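Local coordinates for G protein alpha subunit (Entamoeba histolytica, PDB 4FID) that binds guanine nucleotides as the alpha subunit of a heterotrimeric G protein and probably relays transmembrane signals as a GTPase switch, at residues V230-D239 with E300-T310. Residues are numbered along the deposited sequence; the frame is centred on the assembly and turned at random. Where two conformers were deposited one is given.
Sequences VKLIFLNKMD and EKVYTNPTNAT. With GDP (guanosine-5'-diphosphate), chain C.
Asn236 OD1 accepts two hydrogen bonds from residues 307-309: Thr307 OG1 donates at 2.6 Å, tilted from the amide plane, and Ala309 N comes in that plane, on a lone pair, at 3.1 Å. With CG anti to the backbone N (chi1 -165°), Asn236 carries its amide to Thr307 and the base. The double grip fixes the amide's rotation and turns Asn236 ND2 toward guanine N7, 2.9 Å away, and to the carbonyl of Ser16 in the P-loop. Just beyond, Asp239 reads the Watson-Crick edge: OD1 takes guanine N1 and OD2 takes N2, both at 3.2 Å. The amide of Asn308 stacks on this carboxylate, the two planes 26° apart, and Asn308 OD1 accepts a hydrogen bond from Thr310 OG1. Ala309 N also makes a weak bond to guanine O6. The NKxD motif (Asn236 to Asp239) and this loop make up the guanine-specificity pocket, as in other G proteins. The straight Lys237 chain lays CG and CE along the purine and reaches Asp117 with NZ.

Met238 N, at the start of helix 238-247, bonds to Thr307 O almost straight (177°). Further back the strands pair in parallel, Tyr303 N to Lys231 O and Ile233 N to Tyr303 O opening a run of backbone bonds that ends at Thr307 N.

On one face Thr307 CG2 makes an off-centre CH-pi contact with the Phe234 ring, and Leu232 CD1 packs on Tyr303 CB at 4.0 Å; on the other, Ile233 CG1 meets Val302 CG1 at 3.9 Å. Helix 312-332 covers Leu232 and Tyr303, helix 209-222 covers Ile233 and Val302, while strand 187-193 flanks 230-236 and strand 279-282 flanks 301-307 in the Ras-like sheet.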
loop_
_atom_site.group_PDB
_atom_site.type_symbol
_atom_site.label_atom_id
_atom_site.label_comp_id
_atom_site.label_asym_id
_atom_site.label_seq_id
_atom_site.Cartn_x
_atom_site.Cartn_y
_atom_site.Cartn_z
ATOM N N VAL A 230 -20.273 -8.127 4.889
ATOM C CA VAL A 230 -19.766 -7.155 5.859
ATOM C C VAL A 230 -18.819 -6.195 5.160
ATOM O O VAL A 230 -17.989 -6.606 4.352
ATOM C CB VAL A 230 -18.988 -7.838 7.016
ATOM C CG1 VAL A 230 -18.823 -6.880 8.179
ATOM C CG2 VAL A 230 -19.716 -9.057 7.483
ATOM N N LYS A 231 -18.927 -4.916 5.485
ATOM C CA LYS A 231 -18.079 -3.914 4.862
ATOM C C LYS A 231 -17.059 -3.363 5.856
ATOM O O LYS A 231 -17.422 -2.763 6.879
ATOM C CB LYS A 231 -18.942 -2.781 4.313
ATOM C CG LYS A 231 -20.191 -3.237 3.557
ATOM C CD LYS A 231 -19.838 -4.014 2.294
ATOM C CE LYS A 231 -21.016 -4.020 1.349
ATOM N NZ LYS A 231 -22.272 -4.423 2.027
ATOM N N LEU A 232 -15.786 -3.559 5.541
ATOM C CA LEU A 232 -14.688 -3.066 6.357
ATOM C C LEU A 232 -13.884 -2.086 5.538
ATOM O O LEU A 232 -13.775 -2.239 4.321
ATOM C CB LEU A 232 -13.758 -4.222 6.758
ATOM C CG LEU A 232 -14.094 -5.009 8.027
ATOM C CD1 LEU A 232 -15.538 -5.511 7.974
ATOM C CD2 LEU A 232 -13.100 -6.163 8.267
ATOM N N ILE A 233 -13.289 -1.098 6.192
ATOM C CA ILE A 233 -12.391 -0.193 5.499
ATOM C C ILE A 233 -11.058 -0.200 6.195
ATOM O O ILE A 233 -10.999 0.025 7.400
ATOM C CB ILE A 233 -12.911 1.249 5.496
ATOM C CG1 ILE A 233 -14.187 1.351 4.690
ATOM C CG2 ILE A 233 -11.884 2.191 4.875
ATOM C CD1 ILE A 233 -14.668 2.767 4.585
ATOM N N PHE A 234 -9.988 -0.447 5.448
ATOM C CA PHE A 234 -8.651 -0.313 6.012
ATOM C C PHE A 234 -8.102 1.013 5.543
ATOM O O PHE A 234 -7.868 1.225 4.357
ATOM C CB PHE A 234 -7.701 -1.444 5.580
ATOM C CG PHE A 234 -7.980 -2.785 6.226
ATOM C CD1 PHE A 234 -8.992 -2.937 7.166
ATOM C CD2 PHE A 234 -7.218 -3.901 5.879
ATOM C CE1 PHE A 234 -9.252 -4.182 7.749
ATOM C CE2 PHE A 234 -7.456 -5.144 6.454
ATOM C CZ PHE A 234 -8.484 -5.284 7.398
ATOM N N LEU A 235 -7.925 1.921 6.478
ATOM C CA LEU A 235 -7.325 3.199 6.174
ATOM C C LEU A 235 -5.830 2.973 6.270
ATOM O O LEU A 235 -5.238 2.992 7.353
ATOM C CB LEU A 235 -7.812 4.240 7.179
ATOM C CG LEU A 235 -9.347 4.304 7.152
ATOM C CD1 LEU A 235 -9.935 4.846 8.471
ATOM C CD2 LEU A 235 -9.824 5.123 5.965
ATOM N N ASN A 236 -5.220 2.740 5.125
ATOM C CA ASN A 236 -3.866 2.221 5.097
ATOM C C ASN A 236 -2.811 3.308 4.994
ATOM O O ASN A 236 -3.105 4.462 4.610
ATOM C CB ASN A 236 -3.721 1.244 3.937
ATOM C CG ASN A 236 -2.488 0.397 4.050
ATOM O OD1 ASN A 236 -2.144 -0.074 5.139
ATOM N ND2 ASN A 236 -1.815 0.176 2.916
ATOM N N LYS A 237 -1.586 2.932 5.351
ATOM C CA LYS A 237 -0.441 3.842 5.319
ATOM C C LYS A 237 -0.541 4.908 6.389
ATOM O O LYS A 237 -0.173 6.055 6.161
ATOM C CB LYS A 237 -0.270 4.475 3.934
ATOM C CG LYS A 237 -0.164 3.417 2.804
ATOM C CD LYS A 237 0.256 4.055 1.483
ATOM C CE LYS A 237 0.557 3.013 0.421
ATOM N NZ LYS A 237 0.906 3.641 -0.879
HETATM N N MSE A 238 -1.025 4.503 7.563
HETATM C CA MSE A 238 -1.150 5.419 8.689
HETATM C C MSE A 238 0.222 5.998 9.079
HETATM O O MSE A 238 0.334 7.179 9.451
HETATM C CB MSE A 238 -1.850 4.738 9.879
HETATM C CG MSE A 238 -1.959 5.608 11.139
HETATM SE SE MSE A 238 -3.318 7.035 11.135
HETATM C CE MSE A 238 -3.192 7.581 13.013
ATOM N N ASP A 239 1.265 5.193 8.960
ATOM C CA ASP A 239 2.633 5.670 9.210
ATOM C C ASP A 239 3.018 6.837 8.290
ATOM O O ASP A 239 3.459 7.901 8.770
ATOM C CB ASP A 239 3.671 4.518 9.115
ATOM C CG ASP A 239 3.533 3.667 7.818
ATOM O OD1 ASP A 239 2.399 3.472 7.305
ATOM O OD2 ASP A 239 4.580 3.171 7.329
ATOM N N GLU A 300 -27.321 -0.204 7.841
ATOM C CA GLU A 300 -26.042 -0.757 7.415
ATOM C C GLU A 300 -24.886 -0.079 8.163
ATOM O O GLU A 300 -24.897 1.145 8.394
ATOM C CB GLU A 300 -25.863 -0.635 5.896
ATOM C CG GLU A 300 -24.580 -1.265 5.375
ATOM C CD GLU A 300 -24.638 -2.790 5.322
ATOM O OE1 GLU A 300 -24.156 -3.443 6.275
ATOM O OE2 GLU A 300 -25.160 -3.331 4.318
ATOM N N LYS A 301 -23.901 -0.895 8.542
ATOM C CA LYS A 301 -22.824 -0.457 9.415
ATOM C C LYS A 301 -21.472 -0.795 8.796
ATOM O O LYS A 301 -21.285 -1.883 8.266
ATOM C CB LYS A 301 -22.967 -1.119 10.789
ATOM C CG LYS A 301 -21.862 -0.763 11.782
ATOM C CD LYS A 301 -22.001 -1.527 13.105
ATOM C CE LYS A 301 -23.177 -1.018 13.935
ATOM N NZ LYS A 301 -23.347 -1.799 15.190
ATOM N N VAL A 302 -20.534 0.142 8.874
ATOM C CA VAL A 302 -19.207 -0.018 8.289
ATOM C C VAL A 302 -18.137 -0.056 9.387
ATOM O O VAL A 302 -18.070 0.836 10.246
ATOM C CB VAL A 302 -18.898 1.148 7.316
ATOM C CG1 VAL A 302 -17.480 1.075 6.826
ATOM C CG2 VAL A 302 -19.853 1.119 6.155
ATOM N N TYR A 303 -17.301 -1.087 9.366
ATOM C CA TYR A 303 -16.242 -1.212 10.363
ATOM C C TYR A 303 -14.934 -0.635 9.816
ATOM O O TYR A 303 -14.569 -0.894 8.673
ATOM C CB TYR A 303 -16.084 -2.673 10.781
ATOM C CG TYR A 303 -17.350 -3.263 11.357
ATOM C CD1 TYR A 303 -18.356 -3.755 10.524
ATOM C CD2 TYR A 303 -17.553 -3.326 12.735
ATOM C CE1 TYR A 303 -19.527 -4.302 11.046
ATOM C CE2 TYR A 303 -18.719 -3.876 13.266
ATOM C CZ TYR A 303 -19.699 -4.357 12.418
ATOM O OH TYR A 303 -20.855 -4.888 12.935
ATOM N N THR A 304 -14.248 0.173 10.621
ATOM C CA THR A 304 -13.054 0.861 10.152
ATOM C C THR A 304 -11.874 0.567 11.046
ATOM O O THR A 304 -12.028 0.334 12.245
ATOM C CB THR A 304 -13.231 2.414 10.073
ATOM O OG1 THR A 304 -13.484 2.937 11.377
ATOM C CG2 THR A 304 -14.368 2.816 9.154
ATOM N N ASN A 305 -10.685 0.588 10.453
ATOM C CA ASN A 305 -9.462 0.521 11.233
ATOM C C ASN A 305 -8.320 1.070 10.433
ATOM O O ASN A 305 -8.201 0.799 9.246
ATOM C CB ASN A 305 -9.157 -0.910 11.659
ATOM C CG ASN A 305 -8.567 -0.990 13.071
ATOM O OD1 ASN A 305 -7.381 -0.770 13.269
ATOM N ND2 ASN A 305 -9.401 -1.327 14.045
ATOM N N PRO A 306 -7.469 1.866 11.076
ATOM C CA PRO A 306 -6.293 2.280 10.316
ATOM C C PRO A 306 -5.290 1.131 10.302
ATOM O O PRO A 306 -5.296 0.266 11.193
ATOM C CB PRO A 306 -5.763 3.487 11.108
ATOM C CG PRO A 306 -6.612 3.556 12.399
ATOM C CD PRO A 306 -7.397 2.289 12.484
ATOM N N THR A 307 -4.455 1.106 9.274
ATOM C CA THR A 307 -3.465 0.058 9.145
ATOM C C THR A 307 -2.120 0.553 8.605
ATOM O O THR A 307 -2.004 1.621 7.943
ATOM C CB THR A 307 -3.974 -1.082 8.235
ATOM O OG1 THR A 307 -3.964 -0.653 6.870
ATOM C CG2 THR A 307 -5.384 -1.496 8.618
ATOM N N ASN A 308 -1.101 -0.237 8.919
ATOM C CA ASN A 308 0.216 -0.082 8.338
ATOM C C ASN A 308 0.619 -1.434 7.734
ATOM O O ASN A 308 1.187 -2.300 8.403
ATOM C CB ASN A 308 1.213 0.460 9.371
ATOM C CG ASN A 308 2.648 0.503 8.842
ATOM O OD1 ASN A 308 2.900 0.281 7.646
ATOM N ND2 ASN A 308 3.604 0.788 9.738
ATOM N N ALA A 309 0.274 -1.599 6.458
ATOM C CA ALA A 309 0.457 -2.849 5.717
ATOM C C ALA A 309 1.898 -3.411 5.653
ATOM O O ALA A 309 2.094 -4.598 5.406
ATOM C CB ALA A 309 -0.119 -2.701 4.305
ATOM N N THR A 310 2.902 -2.569 5.848
ATOM C CA THR A 310 4.280 -3.044 5.822
ATOM C C THR A 310 4.730 -3.527 7.198
ATOM O O THR A 310 5.896 -3.852 7.387
ATOM C CB THR A 310 5.246 -1.956 5.345
ATOM O OG1 THR A 310 5.156 -0.833 6.225
ATOM C CG2 THR A 310 4.891 -1.522 3.942
HETATM P PB GDP C . -2.123 -2.175 -5.068
HETATM O O1B GDP C . -1.541 -3.348 -5.817
HETATM O O2B GDP C . -2.604 -1.144 -6.062
HETATM O O3B GDP C . -3.285 -2.688 -4.256
HETATM O O3A GDP C . -1.035 -1.462 -4.088
HETATM P PA GDP C . 0.388 -2.121 -3.648
HETATM O O1A GDP C . 0.204 -3.188 -2.589
HETATM O O2A GDP C . 1.130 -2.690 -4.845
HETATM O "O5'" GDP C . 1.229 -0.865 -3.067
HETATM C "C5'" GDP C . 2.491 -0.516 -3.644
HETATM C "C4'" GDP C . 3.471 0.074 -2.619
HETATM O "O4'" GDP C . 2.809 0.588 -1.455
HETATM C "C3'" GDP C . 4.504 -0.946 -2.138
HETATM O "O3'" GDP C . 5.833 -0.440 -2.380
HETATM C "C2'" GDP C . 4.226 -1.115 -0.650
HETATM O "O2'" GDP C . 5.433 -1.378 0.088
HETATM C "C1'" GDP C . 3.543 0.207 -0.287
HETATM N N9 GDP C . 2.673 0.106 0.923
HETATM C C8 GDP C . 1.491 -0.536 1.053
HETATM N N7 GDP C . 0.991 -0.399 2.312
HETATM C C5 GDP C . 1.862 0.349 3.014
HETATM C C6 GDP C . 1.969 0.875 4.400
HETATM O O6 GDP C . 1.086 0.647 5.247
HETATM N N1 GDP C . 3.044 1.599 4.729
HETATM C C2 GDP C . 4.017 1.877 3.838
HETATM N N2 GDP C . 5.067 2.628 4.239
HETATM N N3 GDP C . 3.992 1.436 2.553
HETATM C C4 GDP C . 2.962 0.683 2.095
HETATM O O HOH W 1 -21.380 -4.063 7.253
#